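Local coordinates for GTPase-activating protein BEM3 (Saccharomyces cerevisiae S288C, PDB 6FSF), which stimulates GTP hydrolysis by CDC42 and, less efficiently, by RHO1, and binds phosphatidylinositol 3-phosphate, at residues R162-L171 with D175-R186. Numbering follows the deposited sequence.
Sequences RYGILRDDVL and DKNQLTETIKLR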
ATOM      1  N   ARG A 162       8.377  -1.349   8.968  1.00 60.84           N
ATOM      2  CA  ARG A 162       9.429  -2.347   8.869  1.00 65.93           C
ATOM      3  C   ARG A 162       9.184  -3.213   7.644  1.00 72.98           C
ATOM      4  O   ARG A 162       8.044  -3.387   7.207  1.00 79.14           O
ATOM      5  CB  ARG A 162       9.492  -3.236  10.120  1.00 69.10           C
ATOM      6  CG  ARG A 162      10.055  -2.547  11.348  1.00 77.24           C
ATOM      7  CD  ARG A 162      11.534  -2.257  11.172  1.00 81.80           C
ATOM      8  NE  ARG A 162      11.830  -0.836  11.306  1.00 84.13           N
ATOM      9  CZ  ARG A 162      12.186  -0.253  12.446  1.00 86.80           C
ATOM     10  NH1 ARG A 162      12.292  -0.973  13.554  1.00 88.18           N
ATOM     11  NH2 ARG A 162      12.436   1.049  12.477  1.00 88.35           N
ATOM     12  N   TYR A 163      10.263  -3.753   7.091  1.00 66.31           N
ATOM     13  CA  TYR A 163      10.180  -4.734   6.017  1.00 69.96           C
ATOM     14  C   TYR A 163      10.600  -6.085   6.578  1.00 70.91           C
ATOM     15  O   TYR A 163      11.731  -6.239   7.049  1.00 75.18           O
ATOM     16  CB  TYR A 163      11.056  -4.338   4.829  1.00 85.58           C
ATOM     17  CG  TYR A 163      11.041  -5.359   3.719  1.00 98.90           C
ATOM     18  CD1 TYR A 163      12.218  -5.930   3.261  1.00110.10           C
ATOM     19  CD2 TYR A 163       9.844  -5.766   3.142  1.00105.96           C
ATOM     20  CE1 TYR A 163      12.209  -6.867   2.249  1.00117.81           C
ATOM     21  CE2 TYR A 163       9.824  -6.707   2.130  1.00111.51           C
ATOM     22  CZ  TYR A 163      11.009  -7.254   1.687  1.00118.68           C
ATOM     23  OH  TYR A 163      11.002  -8.192   0.679  1.00121.51           O
ATOM     24  N   GLY A 164       9.689  -7.050   6.537  1.00 68.46           N
ATOM     25  CA  GLY A 164       9.913  -8.357   7.135  1.00 79.13           C
ATOM     26  C   GLY A 164      10.316  -9.393   6.102  1.00 91.16           C
ATOM     27  O   GLY A 164       9.749  -9.456   5.011  1.00 93.54           O
ATOM     28  N   ILE A 165      11.309 -10.205   6.461  1.00 99.65           N
ATOM     29  CA  ILE A 165      11.752 -11.336   5.651  1.00 98.63           C
ATOM     30  C   ILE A 165      11.745 -12.575   6.535  1.00 99.14           C
ATOM     31  O   ILE A 165      12.415 -12.602   7.574  1.00 98.39           O
ATOM     32  CB  ILE A 165      13.152 -11.117   5.052  1.00106.56           C
ATOM     33  CG1 ILE A 165      13.137  -9.963   4.054  1.00111.38           C
ATOM     34  CG2 ILE A 165      13.639 -12.387   4.365  1.00112.30           C
ATOM     35  CD1 ILE A 165      12.532 -10.322   2.707  1.00114.62           C
ATOM     36  N   LEU A 166      10.995 -13.592   6.129  1.00103.38           N
ATOM     37  CA  LEU A 166      11.011 -14.878   6.813  1.00112.28           C
ATOM     38  C   LEU A 166      12.113 -15.735   6.202  1.00128.80           C
ATOM     39  O   LEU A 166      12.043 -16.107   5.025  1.00132.27           O
ATOM     40  CB  LEU A 166       9.658 -15.579   6.709  1.00109.02           C
ATOM     41  CG  LEU A 166       9.475 -16.807   7.608  1.00112.13           C
ATOM     42  CD1 LEU A 166       9.969 -16.523   9.017  1.00112.84           C
ATOM     43  CD2 LEU A 166       8.024 -17.273   7.629  1.00111.18           C
ATOM     44  N   ARG A 167      13.137 -16.034   6.997  1.00137.57           N
ATOM     45  CA  ARG A 167      14.271 -16.840   6.560  1.00135.31           C
ATOM     46  C   ARG A 167      14.270 -18.149   7.335  1.00137.87           C
ATOM     47  O   ARG A 167      14.440 -18.148   8.561  1.00137.66           O
ATOM     48  CB  ARG A 167      15.590 -16.096   6.769  1.00138.04           C
ATOM     49  CG  ARG A 167      16.803 -16.911   6.368  1.00139.16           C
ATOM     50  CD  ARG A 167      18.104 -16.162   6.636  1.00141.46           C
ATOM     51  NE  ARG A 167      19.260 -16.901   6.111  1.00144.72           N
ATOM     52  CZ  ARG A 167      20.520 -16.489   6.212  1.00139.96           C
ATOM     53  NH1 ARG A 167      21.502 -17.226   5.708  1.00131.81           N
ATOM     54  NH2 ARG A 167      20.792 -15.336   6.821  1.00142.42           N
ATOM     55  N   ASP A 168      14.083 -19.260   6.618  1.00140.73           N
ATOM     56  CA  ASP A 168      13.933 -20.577   7.228  1.00144.82           C
ATOM     57  C   ASP A 168      12.803 -20.539   8.253  1.00143.19           C
ATOM     58  O   ASP A 168      11.627 -20.519   7.880  1.00140.20           O
ATOM     59  CB  ASP A 168      15.254 -21.036   7.852  1.00148.49           C
ATOM     60  CG  ASP A 168      16.371 -21.145   6.830  1.00150.23           C
ATOM     61  OD1 ASP A 168      16.432 -22.171   6.117  1.00149.25           O
ATOM     62  OD2 ASP A 168      17.184 -20.202   6.723  1.00151.95           O
ATOM     63  N   ASP A 169      13.147 -20.526   9.540  1.00142.78           N
ATOM     64  CA  ASP A 169      12.202 -20.344  10.637  1.00138.44           C
ATOM     65  C   ASP A 169      12.625 -19.167  11.506  1.00131.76           C
ATOM     66  O   ASP A 169      12.503 -19.194  12.731  1.00129.91           O
ATOM     67  CB  ASP A 169      12.084 -21.613  11.479  1.00140.99           C
ATOM     68  CG  ASP A 169      10.938 -22.504  11.048  1.00141.70           C
ATOM     69  OD1 ASP A 169      10.461 -22.368   9.899  1.00141.36           O
ATOM     70  OD2 ASP A 169      10.511 -23.346  11.863  1.00141.64           O
ATOM     71  N   VAL A 170      13.151 -18.125  10.867  1.00129.78           N
ATOM     72  CA  VAL A 170      13.640 -16.933  11.547  1.00128.88           C
ATOM     73  C   VAL A 170      13.117 -15.712  10.802  1.00126.11           C
ATOM     74  O   VAL A 170      13.207 -15.643   9.572  1.00132.08           O
ATOM     75  CB  VAL A 170      15.181 -16.917  11.625  1.00128.21           C
ATOM     76  CG1 VAL A 170      15.689 -15.554  12.068  1.00125.12           C
ATOM     77  CG2 VAL A 170      15.675 -18.009  12.568  1.00131.49           C
ATOM     78  N   LEU A 171      12.560 -14.758  11.540  1.00113.85           N
ATOM     79  CA  LEU A 171      12.022 -13.532  10.963  1.00104.46           C
ATOM     80  C   LEU A 171      13.050 -12.416  11.089  1.00105.69           C
ATOM     81  O   LEU A 171      13.665 -12.249  12.148  1.00114.60           O
ATOM     82  CB  LEU A 171      10.717 -13.135  11.654  1.00 98.09           C
ATOM     83  CG  LEU A 171      10.107 -11.787  11.266  1.00 89.23           C
ATOM     84  CD1 LEU A 171       9.907 -11.706   9.761  1.00 86.86           C
ATOM     85  CD2 LEU A 171       8.793 -11.557  11.999  1.00 81.90           C
ATOM     86  N   ASP A 175      14.881  -1.686   8.763  1.00 89.53           N
ATOM     87  CA  ASP A 175      14.492  -0.276   8.707  1.00 88.06           C
ATOM     88  C   ASP A 175      15.366   0.390   7.650  1.00 95.79           C
ATOM     89  O   ASP A 175      16.545   0.665   7.895  1.00 93.10           O
ATOM     90  CB  ASP A 175      14.648   0.404  10.063  1.00 87.16           C
ATOM     91  CG  ASP A 175      14.649   1.923   9.963  1.00 91.01           C
ATOM     92  OD1 ASP A 175      15.277   2.574  10.825  1.00 96.65           O
ATOM     93  OD2 ASP A 175      14.030   2.468   9.023  1.00 90.72           O
ATOM     94  N   LYS A 176      14.780   0.642   6.478  1.00 94.74           N
ATOM     95  CA  LYS A 176      15.485   1.255   5.353  1.00102.25           C
ATOM     96  C   LYS A 176      16.723   0.438   4.982  1.00110.43           C
ATOM     97  O   LYS A 176      17.835   0.960   4.843  1.00119.69           O
ATOM     98  CB  LYS A 176      15.839   2.711   5.665  1.00106.02           C
ATOM     99  CG  LYS A 176      14.636   3.519   6.142  1.00106.33           C
ATOM    100  CD  LYS A 176      15.038   4.703   7.006  1.00110.86           C
ATOM    101  CE  LYS A 176      15.682   5.801   6.182  1.00114.23           C
ATOM    102  NZ  LYS A 176      14.724   6.418   5.223  1.00113.98           N
ATOM    103  N   ASN A 177      16.507  -0.871   4.826  1.00112.21           N
ATOM    104  CA  ASN A 177      17.566  -1.835   4.516  1.00122.29           C
ATOM    105  C   ASN A 177      18.687  -1.797   5.558  1.00130.26           C
ATOM    106  O   ASN A 177      19.868  -1.679   5.230  1.00137.87           O
ATOM    107  CB  ASN A 177      18.119  -1.620   3.101  1.00125.74           C
ATOM    108  CG  ASN A 177      18.790  -2.865   2.540  1.00135.75           C
ATOM    109  OD1 ASN A 177      19.206  -3.755   3.286  1.00140.85           O
ATOM    110  ND2 ASN A 177      18.895  -2.933   1.215  1.00137.46           N
ATOM    111  N   GLN A 178      18.301  -1.897   6.830  1.00125.15           N
ATOM    112  CA  GLN A 178      19.254  -2.076   7.923  1.00119.40           C
ATOM    113  C   GLN A 178      18.620  -2.994   8.955  1.00111.55           C
ATOM    114  O   GLN A 178      17.537  -2.689   9.467  1.00111.97           O
ATOM    115  CB  GLN A 178      19.643  -0.738   8.562  1.00122.03           C
ATOM    116  CG  GLN A 178      20.631   0.094   7.757  1.00131.39           C
ATOM    117  CD  GLN A 178      20.922   1.430   8.410  1.00138.97           C
ATOM    118  OE1 GLN A 178      20.250   1.823   9.365  1.00143.12           O
ATOM    119  NE2 GLN A 178      21.927   2.135   7.903  1.00139.22           N
ATOM    120  N   LEU A 179      19.282  -4.109   9.253  1.00103.04           N
ATOM    121  CA  LEU A 179      18.772  -5.037  10.254  1.00104.77           C
ATOM    122  C   LEU A 179      18.619  -4.343  11.599  1.00110.12           C
ATOM    123  O   LEU A 179      19.607  -3.937  12.217  1.00115.70           O
ATOM    124  CB  LEU A 179      19.702  -6.247  10.384  1.00106.58           C
ATOM    125  CG  LEU A 179      19.298  -7.527   9.639  1.00111.97           C
ATOM    126  CD1 LEU A 179      20.388  -8.583   9.745  1.00116.74           C
ATOM    127  CD2 LEU A 179      17.966  -8.071  10.148  1.00110.44           C
ATOM    128  N   THR A 180      17.368  -4.193  12.042  1.00107.19           N
ATOM    129  CA  THR A 180      17.067  -3.643  13.355  1.00103.68           C
ATOM    130  C   THR A 180      16.436  -4.649  14.309  1.00 95.51           C
ATOM    131  O   THR A 180      16.459  -4.417  15.523  1.00 99.89           O
ATOM    132  CB  THR A 180      16.134  -2.424  13.236  1.00102.76           C
ATOM    133  OG1 THR A 180      14.886  -2.824  12.660  1.00104.62           O
ATOM    134  CG2 THR A 180      16.766  -1.349  12.365  1.00 99.91           C
ATOM    135  N   GLU A 181      15.891  -5.757  13.806  1.00 91.97           N
ATOM    136  CA  GLU A 181      15.282  -6.786  14.640  1.00 96.70           C
ATOM    137  C   GLU A 181      15.465  -8.144  13.972  1.00 98.67           C
ATOM    138  O   GLU A 181      15.402  -8.250  12.745  1.00102.87           O
ATOM    139  CB  GLU A 181      13.788  -6.517  14.874  1.00 97.50           C
ATOM    140  CG  GLU A 181      13.457  -5.410  15.877  1.00 99.73           C
ATOM    141  CD  GLU A 181      13.254  -4.050  15.225  1.00100.60           C
ATOM    142  OE1 GLU A 181      13.072  -3.056  15.963  1.00 98.41           O
ATOM    143  OE2 GLU A 181      13.273  -3.972  13.978  1.00103.69           O
ATOM    144  N   THR A 182      15.680  -9.178  14.787  1.00 98.20           N
ATOM    145  CA  THR A 182      15.837 -10.547  14.305  1.00110.09           C
ATOM    146  C   THR A 182      15.167 -11.478  15.306  1.00115.43           C
ATOM    147  O   THR A 182      15.427 -11.382  16.510  1.00119.62           O
ATOM    148  CB  THR A 182      17.322 -10.908  14.125  1.00117.43           C
ATOM    149  OG1 THR A 182      17.984  -9.862  13.399  1.00122.81           O
ATOM    150  CG2 THR A 182      17.481 -12.205  13.347  1.00116.46           C
ATOM    151  N   ILE A 183      14.308 -12.374  14.816  1.00116.86           N
ATOM    152  CA  ILE A 183      13.379 -13.108  15.670  1.00118.22           C
ATOM    153  C   ILE A 183      13.426 -14.601  15.370  1.00123.61           C
ATOM    154  O   ILE A 183      13.399 -15.019  14.209  1.00131.65           O
ATOM    155  CB  ILE A 183      11.945 -12.561  15.517  1.00115.28           C
ATOM    156  CG1 ILE A 183      11.834 -11.257  16.287  1.00116.27           C
ATOM    157  CG2 ILE A 183      10.922 -13.552  16.044  1.00114.68           C
ATOM    158  CD1 ILE A 183      12.489 -11.349  17.667  1.00126.27           C
ATOM    159  N   LYS A 184      13.487 -15.402  16.432  1.00124.56           N
ATOM    160  CA  LYS A 184      13.373 -16.852  16.338  1.00126.61           C
ATOM    161  C   LYS A 184      11.915 -17.253  16.526  1.00126.50           C
ATOM    162  O   LYS A 184      11.293 -16.889  17.528  1.00130.99           O
ATOM    163  CB  LYS A 184      14.244 -17.530  17.394  1.00132.95           C
ATOM    164  CG  LYS A 184      15.683 -17.772  16.989  1.00135.71           C
ATOM    165  CD  LYS A 184      16.478 -18.249  18.194  1.00137.46           C
ATOM    166  CE  LYS A 184      17.497 -19.312  17.824  1.00138.40           C
ATOM    167  NZ  LYS A 184      18.195 -19.801  19.046  1.00137.91           N
ATOM    168  N   LEU A 185      11.372 -18.007  15.566  1.00125.28           N
ATOM    169  CA  LEU A 185       9.996 -18.475  15.697  1.00125.38           C
ATOM    170  C   LEU A 185       9.885 -19.671  16.632  1.00127.49           C
ATOM    171  O   LEU A 185       8.834 -19.875  17.247  1.00127.34           O
ATOM    172  CB  LEU A 185       9.416 -18.835  14.330  1.00122.20           C
ATOM    173  CG  LEU A 185       8.661 -17.739  13.572  1.00116.19           C
ATOM    174  CD1 LEU A 185       9.620 -16.693  13.022  1.00112.32           C
ATOM    175  CD2 LEU A 185       7.818 -18.342  12.458  1.00119.11           C
ATOM    176  N   ARG A 186      10.947 -20.471  16.749  1.00129.97           N
ATOM    177  CA  ARG A 186      10.889 -21.645  17.614  1.00129.05           C
ATOM    178  C   ARG A 186      10.851 -21.260  19.088  1.00124.18           C
ATOM    179  O   ARG A 186      10.306 -22.007  19.909  1.00127.66           O
ATOM    180  CB  ARG A 186      12.078 -22.562  17.337  1.00132.31           C
ATOM    181  CG  ARG A 186      12.160 -23.043  15.900  1.00130.81           C
ATOM    182  CD  ARG A 186      13.393 -23.899  15.686  1.00135.05           C
ATOM    183  NE  ARG A 186      13.794 -23.929  14.284  1.00136.65           N
ATOM    184  CZ  ARG A 186      14.550 -23.001  13.707  1.00137.27           C
ATOM    185  NH1 ARG A 186      14.987 -21.965  14.413  1.00135.51           N
ATOM    186  NH2 ARG A 186      14.870 -23.105  12.424  1.00138.08           N
TER
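Arg162 and Glu181 form a salt bridge in which NH1 of Arg162 donates to the syn lone pair of Glu181 OE2 at 3.2 Å; the bond is bent, 137° at the hydrogen, although guanidinium and carboxylate are nearly coplanar. Bends at chi2 and chi3 (-69° and 122°) bring the end of the arginine chain up to Glu181 and to Asp175, which lays its CB over one guanidinium face, 3.3 Å from NE. The carboxylate of Asp175 adds a long, purely electrostatic pairing with NH2. Glu181 and Asp175 would probably lose their shared positive partner if an alanine stood in place of Arg162, and the flank of Asp175 its cover. Thr180 and Glu181 together face Leu173, a classic beta bulge in the hairpin of strands 170-174 and 179-184, part of the PH-domain sheet. Farther along, Leu171 and Ile183 are an antiparallel hydrogen-bonded pair, Leu171 N to Ile183 O 2.8 Å and Ile183 N to Leu171 O 2.7 Å. Leu185 N reaches Asp169 O at 3.3 Å. Leu185 CD1 packs 4.0 Å from both Leu166 CD1 and Leu171 CB, against helix 230-240. At the turn between strands 160-167 and 170-174, Asp169 CB lies against one face of the Arg186 guanidinium.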